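PDB 4GCV: putative transcription protein, which probably binds DNA as a transcription regulator of the HxlR-like helix-turn-helix family, and has been proposed to sense oxidative stress. Local coordinates for residues I26-D31 against R55-L60; G35-D40 against Y80-K85; F96-N101 against V111-R116. The protein carries 2 engineered substitutions. One frame throughout, in Å; residues are numbered along the deposited sequence.

Contact 1. Residues I26-D31 against R55-L60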
loop_
_atom_site.group_PDB
_atom_site.type_symbol
_atom_site.label_atom_id
_atom_site.label_comp_id
_atom_site.label_asym_id
_atom_site.label_seq_id
_atom_site.Cartn_x
_atom_site.Cartn_y
_atom_site.Cartn_z
ATOM N N ILE B 26 -1.011 -7.953 -5.638
ATOM C CA ILE B 26 0.439 -7.779 -5.737
ATOM C C ILE B 26 1.029 -8.697 -6.756
ATOM O O ILE B 26 1.888 -8.304 -7.513
ATOM C CB ILE B 26 1.096 -7.951 -4.380
ATOM C CG1 ILE B 26 0.768 -6.730 -3.515
ATOM C CG2 ILE B 26 2.608 -8.181 -4.498
ATOM C CD1 ILE B 26 0.937 -7.063 -2.004
ATOM N N LEU B 27 0.531 -9.925 -6.823
ATOM C CA LEU B 27 1.107 -10.909 -7.710
ATOM C C LEU B 27 0.751 -10.556 -9.135
ATOM O O LEU B 27 1.599 -10.566 -10.009
ATOM C CB LEU B 27 0.631 -12.320 -7.313
ATOM C CG LEU B 27 1.245 -12.936 -6.051
ATOM C CD1 LEU B 27 0.742 -14.378 -5.928
ATOM C CD2 LEU B 27 2.799 -12.953 -6.103
ATOM N N ILE B 28 -0.510 -10.210 -9.374
ATOM C CA ILE B 28 -0.937 -9.833 -10.716
ATOM C C ILE B 28 -0.283 -8.530 -11.195
ATOM O O ILE B 28 0.280 -8.473 -12.306
ATOM C CB ILE B 28 -2.485 -9.735 -10.793
ATOM C CG1 ILE B 28 -3.126 -11.081 -10.454
ATOM C CG2 ILE B 28 -2.944 -9.274 -12.157
ATOM C CD1 ILE B 28 -4.601 -10.938 -10.014
HETATM N N MSE B 29 -0.296 -7.494 -10.365
HETATM C CA MSE B 29 0.373 -6.252 -10.765
HETATM C C MSE B 29 1.841 -6.488 -11.107
HETATM O O MSE B 29 2.337 -6.027 -12.162
HETATM C CB MSE B 29 0.206 -5.173 -9.706
HETATM C CG MSE B 29 -1.201 -4.659 -9.591
HETATM SE SE MSE B 29 -1.786 -3.940 -11.394
HETATM C CE MSE B 29 -0.813 -2.263 -11.195
ATOM N N ARG B 30 2.544 -7.237 -10.256
ATOM C CA ARG B 30 3.917 -7.596 -10.540
ATOM C C ARG B 30 4.101 -8.231 -11.921
ATOM O O ARG B 30 4.968 -7.817 -12.698
ATOM C CB ARG B 30 4.426 -8.555 -9.462
ATOM C CG ARG B 30 5.872 -8.824 -9.540
ATOM C CD ARG B 30 6.319 -9.864 -8.472
ATOM N NE ARG B 30 7.687 -10.268 -8.764
ATOM C CZ ARG B 30 8.009 -11.171 -9.685
ATOM N NH1 ARG B 30 7.046 -11.775 -10.383
ATOM N NH2 ARG B 30 9.290 -11.469 -9.923
ATOM N N ASP B 31 3.291 -9.235 -12.228
ATOM C CA ASP B 31 3.391 -9.895 -13.532
ATOM C C ASP B 31 3.013 -8.961 -14.663
ATOM O O ASP B 31 3.600 -9.051 -15.742
ATOM C CB ASP B 31 2.431 -11.092 -13.604
ATOM C CG ASP B 31 2.945 -12.324 -12.911
ATOM O OD1 ASP B 31 4.185 -12.497 -12.807
ATOM O OD2 ASP B 31 2.081 -13.154 -12.488
ATOM N N ARG B 55 -12.171 -11.628 -11.343
ATOM C CA ARG B 55 -12.648 -10.658 -10.394
ATOM C C ARG B 55 -11.499 -9.703 -10.032
ATOM O O ARG B 55 -11.695 -8.495 -9.908
ATOM C CB ARG B 55 -13.217 -11.363 -9.166
ATOM C CG ARG B 55 -14.663 -10.957 -8.870
ATOM C CD ARG B 55 -15.433 -12.056 -8.101
ATOM N NE ARG B 55 -14.546 -12.747 -7.169
ATOM C CZ ARG B 55 -14.533 -14.069 -7.002
ATOM N NH1 ARG B 55 -15.358 -14.831 -7.712
ATOM N NH2 ARG B 55 -13.670 -14.638 -6.149
ATOM N N ARG B 56 -10.299 -10.252 -9.875
ATOM C CA ARG B 56 -9.117 -9.491 -9.442
ATOM C C ARG B 56 -8.621 -8.571 -10.573
ATOM O O ARG B 56 -8.275 -7.413 -10.335
ATOM C CB ARG B 56 -7.989 -10.430 -8.977
ATOM C CG ARG B 56 -8.110 -11.019 -7.555
ATOM C CD ARG B 56 -8.182 -9.960 -6.448
ATOM N NE ARG B 56 -8.047 -10.503 -5.084
ATOM C CZ ARG B 56 -8.808 -11.471 -4.568
ATOM N NH1 ARG B 56 -9.751 -12.048 -5.306
ATOM N NH2 ARG B 56 -8.621 -11.889 -3.319
ATOM N N LEU B 57 -8.610 -9.077 -11.807
ATOM C CA LEU B 57 -8.350 -8.213 -12.984
ATOM C C LEU B 57 -9.343 -7.069 -13.095
ATOM O O LEU B 57 -8.939 -5.917 -13.206
ATOM C CB LEU B 57 -8.299 -9.009 -14.296
ATOM C CG LEU B 57 -7.045 -9.885 -14.441
ATOM C CD1 LEU B 57 -7.206 -10.825 -15.608
ATOM C CD2 LEU B 57 -5.745 -9.068 -14.558
ATOM N N ASN B 58 -10.632 -7.373 -13.037
ATOM C CA ASN B 58 -11.641 -6.333 -13.144
ATOM C C ASN B 58 -11.475 -5.296 -12.055
ATOM O O ASN B 58 -11.682 -4.127 -12.328
ATOM C CB ASN B 58 -13.049 -6.888 -13.070
ATOM C CG ASN B 58 -13.403 -7.755 -14.270
ATOM O OD1 ASN B 58 -12.688 -7.772 -15.291
ATOM N ND2 ASN B 58 -14.497 -8.518 -14.136
ATOM N N ALA B 59 -11.130 -5.717 -10.842
ATOM C CA ALA B 59 -10.988 -4.771 -9.750
ATOM C C ALA B 59 -9.746 -3.892 -9.990
ATOM O O ALA B 59 -9.791 -2.690 -9.724
ATOM C CB ALA B 59 -10.903 -5.492 -8.322
ATOM N N LEU B 60 -8.655 -4.486 -10.487
ATOM C CA LEU B 60 -7.471 -3.694 -10.857
ATOM C C LEU B 60 -7.797 -2.661 -11.965
ATOM O O LEU B 60 -7.359 -1.510 -11.919
ATOM C CB LEU B 60 -6.310 -4.600 -11.240
ATOM C CG LEU B 60 -5.754 -5.270 -9.991
ATOM C CD1 LEU B 60 -4.711 -6.250 -10.423
ATOM C CD2 LEU B 60 -5.190 -4.206 -9.044
#

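Contact 2. Residues G35-D40 against Y80-K85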
loop_
_atom_site.group_PDB
_atom_site.type_symbol
_atom_site.label_atom_id
_atom_site.label_comp_id
_atom_site.label_asym_id
_atom_site.label_seq_id
_atom_site.Cartn_x
_atom_site.Cartn_y
_atom_site.Cartn_z
ATOM N N GLY B 35 5.463 -7.485 -17.992
ATOM C CA GLY B 35 5.131 -7.793 -19.383
ATOM C C GLY B 35 4.037 -8.823 -19.682
ATOM O O GLY B 35 3.629 -8.969 -20.830
ATOM N N LEU B 36 3.529 -9.521 -18.671
ATOM C CA LEU B 36 2.400 -10.447 -18.899
ATOM C C LEU B 36 1.115 -9.691 -19.280
ATOM O O LEU B 36 0.853 -8.651 -18.713
ATOM C CB LEU B 36 2.183 -11.282 -17.650
ATOM C CG LEU B 36 2.795 -12.672 -17.769
ATOM C CD1 LEU B 36 4.131 -12.676 -18.524
ATOM C CD2 LEU B 36 2.896 -13.425 -16.404
ATOM N N ARG B 37 0.320 -10.214 -20.209
ATOM C CA ARG B 37 -0.793 -9.450 -20.821
ATOM C C ARG B 37 -2.080 -10.243 -20.882
ATOM O O ARG B 37 -3.146 -9.697 -20.655
ATOM C CB ARG B 37 -0.515 -9.097 -22.320
ATOM C CG ARG B 37 0.571 -8.089 -22.665
ATOM C CD ARG B 37 0.275 -6.660 -22.209
ATOM N NE ARG B 37 0.724 -6.489 -20.832
ATOM C CZ ARG B 37 1.690 -5.662 -20.421
ATOM N NH1 ARG B 37 2.319 -4.874 -21.285
ATOM N NH2 ARG B 37 2.007 -5.640 -19.116
ATOM N N ARG B 38 -1.978 -11.500 -21.302
ATOM C CA ARG B 38 -3.155 -12.298 -21.656
ATOM C C ARG B 38 -3.670 -13.124 -20.491
ATOM O O ARG B 38 -2.893 -13.603 -19.682
ATOM C CB ARG B 38 -2.837 -13.183 -22.836
ATOM C CG ARG B 38 -2.855 -12.367 -24.130
ATOM C CD ARG B 38 -1.626 -12.628 -24.989
ATOM N NE ARG B 38 -1.198 -14.028 -24.995
ATOM C CZ ARG B 38 0.045 -14.434 -25.282
ATOM N NH1 ARG B 38 0.996 -13.538 -25.576
ATOM N NH2 ARG B 38 0.346 -15.736 -25.263
ATOM N N PHE B 39 -4.983 -13.263 -20.406
ATOM C CA PHE B 39 -5.617 -13.936 -19.324
ATOM C C PHE B 39 -4.921 -15.265 -19.021
ATOM O O PHE B 39 -4.630 -15.552 -17.847
ATOM C CB PHE B 39 -7.078 -14.185 -19.644
ATOM C CG PHE B 39 -7.881 -14.699 -18.470
ATOM C CD1 PHE B 39 -8.023 -16.077 -18.251
ATOM C CD2 PHE B 39 -8.538 -13.811 -17.624
ATOM C CE1 PHE B 39 -8.781 -16.548 -17.191
ATOM C CE2 PHE B 39 -9.312 -14.278 -16.558
ATOM C CZ PHE B 39 -9.431 -15.637 -16.337
ATOM N N ASP B 40 -4.643 -16.063 -20.061
ATOM C CA ASP B 40 -4.013 -17.360 -19.832
ATOM C C ASP B 40 -2.587 -17.306 -19.279
ATOM O O ASP B 40 -2.215 -18.171 -18.476
ATOM C CB ASP B 40 -4.113 -18.282 -21.047
ATOM C CG ASP B 40 -5.467 -19.003 -21.117
ATOM O OD1 ASP B 40 -6.274 -18.889 -20.159
ATOM O OD2 ASP B 40 -5.739 -19.657 -22.140
ATOM N N TYR B 80 -4.236 -7.047 -20.717
ATOM C CA TYR B 80 -4.306 -6.142 -19.574
ATOM C C TYR B 80 -2.967 -5.493 -19.407
ATOM O O TYR B 80 -1.969 -6.158 -19.142
ATOM C CB TYR B 80 -4.662 -6.924 -18.284
ATOM C CG TYR B 80 -5.970 -7.624 -18.403
ATOM C CD1 TYR B 80 -6.079 -8.805 -19.115
ATOM C CD2 TYR B 80 -7.111 -7.082 -17.876
ATOM C CE1 TYR B 80 -7.314 -9.434 -19.279
ATOM C CE2 TYR B 80 -8.345 -7.711 -18.007
ATOM C CZ TYR B 80 -8.433 -8.880 -18.702
ATOM O OH TYR B 80 -9.640 -9.491 -18.872
ATOM N N VAL B 81 -2.920 -4.191 -19.533
ATOM C CA VAL B 81 -1.646 -3.543 -19.566
ATOM C C VAL B 81 -1.641 -2.483 -18.486
ATOM O O VAL B 81 -2.667 -1.837 -18.270
ATOM C CB VAL B 81 -1.359 -2.933 -20.987
ATOM C CG1 VAL B 81 -2.093 -3.687 -22.040
ATOM C CG2 VAL B 81 -1.735 -1.528 -21.044
ATOM N N PRO B 82 -0.500 -2.288 -17.810
ATOM C CA PRO B 82 -0.507 -1.290 -16.775
ATOM C C PRO B 82 -0.645 0.122 -17.307
ATOM O O PRO B 82 -0.293 0.453 -18.396
ATOM C CB PRO B 82 0.864 -1.469 -16.083
ATOM C CG PRO B 82 1.425 -2.796 -16.674
ATOM C CD PRO B 82 0.855 -2.797 -18.039
ATOM N N THR B 83 -1.124 0.940 -16.428
ATOM C CA THR B 83 -1.596 2.258 -16.655
ATOM C C THR B 83 -0.479 3.066 -15.992
ATOM O O THR B 83 0.398 2.494 -15.263
ATOM C CB THR B 83 -2.882 2.233 -15.833
ATOM O OG1 THR B 83 -4.027 2.546 -16.637
ATOM C CG2 THR B 83 -2.794 2.939 -14.552
ATOM N N ALA B 84 -0.499 4.370 -16.168
ATOM C CA ALA B 84 0.516 5.187 -15.530
ATOM C C ALA B 84 0.420 5.083 -13.994
ATOM O O ALA B 84 1.415 4.843 -13.301
ATOM C CB ALA B 84 0.462 6.673 -16.075
ATOM N N LYS B 85 -0.791 5.197 -13.463
ATOM C CA LYS B 85 -1.034 4.893 -12.034
ATOM C C LYS B 85 -0.488 3.544 -11.554
ATOM O O LYS B 85 0.084 3.438 -10.480
ATOM C CB LYS B 85 -2.524 4.926 -11.725
ATOM C CG LYS B 85 -3.045 6.322 -11.395
ATOM C CD LYS B 85 -4.523 6.216 -11.020
ATOM C CE LYS B 85 -5.045 7.480 -10.371
ATOM N NZ LYS B 85 -4.486 8.669 -11.058
#

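Contact 3. Residues F96-N101 against V111-R116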
loop_
_atom_site.group_PDB
_atom_site.type_symbol
_atom_site.label_atom_id
_atom_site.label_comp_id
_atom_site.label_asym_id
_atom_site.label_seq_id
_atom_site.Cartn_x
_atom_site.Cartn_y
_atom_site.Cartn_z
ATOM N N PHE B 96 4.001 -2.985 0.623
ATOM C CA PHE B 96 3.234 -4.037 1.285
ATOM C C PHE B 96 4.170 -5.176 1.618
ATOM O O PHE B 96 4.008 -5.809 2.657
ATOM C CB PHE B 96 2.090 -4.589 0.421
ATOM C CG PHE B 96 0.768 -3.847 0.604
ATOM C CD1 PHE B 96 -0.052 -4.122 1.681
ATOM C CD2 PHE B 96 0.378 -2.840 -0.295
ATOM C CE1 PHE B 96 -1.264 -3.424 1.856
ATOM C CE2 PHE B 96 -0.822 -2.143 -0.097
ATOM C CZ PHE B 96 -1.635 -2.446 0.956
ATOM N N VAL B 97 5.144 -5.463 0.740
ATOM C CA VAL B 97 6.034 -6.522 1.102
ATOM C C VAL B 97 6.999 -6.244 2.253
ATOM O O VAL B 97 7.183 -7.113 3.065
ATOM C CB VAL B 97 6.610 -7.381 -0.079
ATOM C CG1 VAL B 97 5.944 -7.156 -1.443
ATOM C CG2 VAL B 97 8.079 -7.549 -0.058
ATOM N N ALA B 98 7.516 -5.011 2.345
ATOM C CA ALA B 98 8.382 -4.584 3.403
ATOM C C ALA B 98 7.566 -4.662 4.703
ATOM O O ALA B 98 8.067 -5.147 5.724
ATOM C CB ALA B 98 8.935 -3.142 3.160
ATOM N N TRP B 99 6.315 -4.223 4.641
ATOM C CA TRP B 99 5.373 -4.390 5.737
ATOM C C TRP B 99 5.184 -5.852 6.191
ATOM O O TRP B 99 5.288 -6.121 7.379
ATOM C CB TRP B 99 4.016 -3.823 5.372
ATOM C CG TRP B 99 3.007 -4.077 6.413
ATOM C CD1 TRP B 99 2.869 -3.419 7.607
ATOM C CD2 TRP B 99 1.987 -5.073 6.375
ATOM N NE1 TRP B 99 1.803 -3.958 8.318
ATOM C CE2 TRP B 99 1.248 -4.970 7.571
ATOM C CE3 TRP B 99 1.598 -6.034 5.419
ATOM C CZ2 TRP B 99 0.149 -5.793 7.846
ATOM C CZ3 TRP B 99 0.510 -6.853 5.711
ATOM C CH2 TRP B 99 -0.194 -6.724 6.914
ATOM N N GLY B 100 4.877 -6.746 5.255
ATOM C CA GLY B 100 4.661 -8.157 5.509
ATOM C C GLY B 100 5.914 -8.818 6.076
ATOM O O GLY B 100 5.828 -9.674 6.930
ATOM N N ASN B 101 7.081 -8.403 5.600
ATOM C CA ASN B 101 8.351 -8.972 6.067
ATOM C C ASN B 101 8.881 -8.376 7.367
ATOM O O ASN B 101 9.823 -8.865 7.936
ATOM C CB ASN B 101 9.401 -8.909 4.983
ATOM C CG ASN B 101 9.341 -10.104 4.063
ATOM O OD1 ASN B 101 8.888 -11.190 4.463
ATOM N ND2 ASN B 101 9.803 -9.920 2.810
ATOM N N VAL B 111 9.143 -14.331 0.337
ATOM C CA VAL B 111 9.093 -13.207 -0.615
ATOM C C VAL B 111 10.012 -12.089 -0.118
ATOM O O VAL B 111 10.008 -11.755 1.057
ATOM C CB VAL B 111 7.642 -12.673 -0.774
ATOM C CG1 VAL B 111 7.571 -11.573 -1.765
ATOM C CG2 VAL B 111 6.682 -13.800 -1.203
ATOM N N GLN B 112 10.791 -11.491 -1.017
ATOM C CA GLN B 112 11.748 -10.470 -0.611
ATOM C C GLN B 112 11.773 -9.291 -1.565
ATOM O O GLN B 112 11.726 -9.450 -2.798
ATOM C CB GLN B 112 13.146 -11.053 -0.587
ATOM C CG GLN B 112 13.353 -12.054 0.473
ATOM C CD GLN B 112 14.779 -12.521 0.555
ATOM O OE1 GLN B 112 15.487 -12.594 -0.459
ATOM N NE2 GLN B 112 15.214 -12.873 1.763
ATOM N N LEU B 113 11.894 -8.111 -0.968
ATOM C CA LEU B 113 12.243 -6.907 -1.684
ATOM C C LEU B 113 13.766 -6.842 -1.701
ATOM O O LEU B 113 14.385 -6.779 -0.618
ATOM C CB LEU B 113 11.588 -5.721 -0.952
ATOM C CG LEU B 113 11.669 -4.281 -1.456
ATOM C CD1 LEU B 113 11.003 -4.151 -2.840
ATOM C CD2 LEU B 113 11.051 -3.309 -0.429
ATOM N N VAL B 114 14.368 -6.917 -2.908
ATOM C CA VAL B 114 15.821 -6.842 -3.104
ATOM C C VAL B 114 16.283 -5.779 -4.105
ATOM O O VAL B 114 15.485 -5.216 -4.856
ATOM C CB VAL B 114 16.457 -8.187 -3.565
ATOM C CG1 VAL B 114 16.157 -9.326 -2.588
ATOM C CG2 VAL B 114 16.032 -8.575 -4.957
ATOM N N GLU B 115 17.570 -5.491 -4.103
ATOM C CA GLU B 115 18.138 -4.630 -5.134
ATOM C C GLU B 115 18.168 -5.494 -6.395
ATOM O O GLU B 115 18.663 -6.605 -6.348
ATOM C CB GLU B 115 19.554 -4.148 -4.794
ATOM C CG GLU B 115 20.249 -3.454 -5.994
ATOM C CD GLU B 115 21.650 -2.981 -5.717
ATOM O OE1 GLU B 115 21.997 -1.849 -6.135
ATOM O OE2 GLU B 115 22.429 -3.734 -5.106
ATOM N N ARG B 116 17.584 -5.021 -7.491
ATOM C CA ARG B 116 17.465 -5.899 -8.680
ATOM C C ARG B 116 18.838 -6.401 -9.194
ATOM O O ARG B 116 18.967 -7.557 -9.574
ATOM C CB ARG B 116 16.632 -5.271 -9.796
ATOM C CG ARG B 116 16.646 -6.101 -11.134
ATOM C CD ARG B 116 15.287 -5.993 -11.851
ATOM N NE ARG B 116 14.716 -7.310 -12.184
ATOM C CZ ARG B 116 13.410 -7.568 -12.305
ATOM N NH1 ARG B 116 12.502 -6.606 -12.116
ATOM N NH2 ARG B 116 13.011 -8.799 -12.610
HETATM O O HOH W 1 8.587 -13.625 2.921
HETATM O O HOH W 2 11.694 -7.448 2.070
#

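Contact 1. Residues I26-D31 against R55-L60
This is a buried, wholly apolar helix-to-helix contact in the helix-turn-helix domain, where I28 and M29 of helix 23-33 meet R56, L57 and L60 of helix 50-62. The two segments cross at -69° with their axes 10.7 Å apart at closest approach, a spacing wide enough for a layer of branched side chains between the backbones. I28 does most of the work, and its two branches divide the neighbours. With CG1 anti to its carbonyl carbon (chi1 -60°), one arm runs out until I28 CD1 lies 3.6 Å from R56 CB, the two side chains meeting almost perpendicularly. On the other branch, I28 CG2 touches both L57 CD2 at 3.7 Å and L60 CD1 at 3.9 Å. A beta-branched residue suits this place because it fills two directions at once.

By its place in the fold, helix 50-62 probably corresponds to the recognition helix of a winged-helix domain, and helix 23-33 packs behind it. Only the start of the R56 side chain joins the apolar layer, through CB; its end leads away from helix 23-33, and a sodium ion is modelled about 4 Å from this side chain. M29, a selenomethionine here, bends at chi2 (-58°), which brings M29 SE to 3.9 Å from L60 CD1, and the two side chains run antiparallel, flank to flank. L65 and L66 also pack on M29 and L60, while F42 and L46 of helix 39-46 touch I28.

Contact 2. Residues G35-D40 against Y80-K85
The backbones of R37 and Y80 come together with their CA atoms 5.0 Å apart, and a backbone hydrogen bond joins them, Y80 N giving to R37 O over 2.9 Å at an N-H...O angle of 142°. Segment 35-40 links helix 23-33 to helix 39-46, and here it runs beside strand 76-82 of the wing hairpin, the place where many winged-helix proteins have a short extra strand. R37 O also lies in the plane of the Y80 ring at its edge, 3.4 Å from Y80 CD1, while L57 packs on the same tyrosine.

R37 folds back on itself. Bends at chi2 and chi3 (-67° and 86°) curl the chain so that R37 NE bonds to L36 O of its own segment at 3.0 Å, from above the carbonyl plane. Curled this way, the guanidinium is sandwiched, with V81 CA off toward the rim of one face and G35 O over the centre of the other. R37 CD touches V81 CG1 at 3.8 Å, and R37 NH2 reaches P82 CD at 3.3 Å. Long and flat, an arginine can cover the strand with methylenes and still turn its N-H groups to a main-chain oxygen, L36 O, with G35 O over the face. These two carbonyl oxygens probably help to stabilise the positive charge, in a contact where neither segment brings a carboxylate to it.

Contact 3. Residues F96-N101 against V111-R116
V97 lays its CG2 methyl over the backbone of strand 111-115, 4.0 Å from L113 N and 4.1 Å from L113 CB, with V111 CG1 a little farther along. A compact valine suits a helix that must lie close to a strand: the axes approach to 8.1 Å and cross at -122°. L113 turns CG anti to its backbone nitrogen (chi1 -177°), which brings L113 CD2 to 4.2 Å from A98 CB. The small alanine lets the leucine sit near the helix, and F125 of strand 122-129 packs on both.

Helix 84-101 and the strand that follows it belong to the dimer interface. L113 bonds through its backbone to V122 of the same chain, while residues 112 to 115 pair in antiparallel fashion with a strand of the second subunit, so the sheet continues from one chain into the other. On the helix, W99, which does not touch the strand, meets F89 of the second subunit edge to face.

N101 supplies the polar grip, and an asparagine suits the task because its amide carries both a donor and an acceptor to offer the strand's backbone. N101 ND2 gives a nearly straight bond (170°) to V111 O, which lies in the amide plane; the modelled length of 2.5 Å is shorter than normal, so its exact value is doubtful. N101 OD1 accepts from water 1, which in turn accepts from V111 N at 2.7 Å. On the other side of the amide nitrogen's partners, water 2 accepts from both N101 ND2 and L113 N.

Overall arrangement
Contacts 1 and 2 are neighbours inside the helix-turn-helix domain, their centres 9 Å apart, and their segments alternate along the chain. L57 joins them, its CD1 packing 3.8 Å from F39 CD2 and 3.9 Å from Y80 CZ. Contact 3 lies toward the dimer interface, with its centre about 18 Å from that of contact 1 and 22 Å from that of contact 2. It meets contact 1 where I26 CD1 packs on F96 CB at 3.7 Å, and shares helix 84-101 with contact 2, which it does not touch. The sodium ion lies near R56 of contact 1; glycerol near contacts 1 and 2 and phosphate near Y80 probably come from the crystallisation liquor.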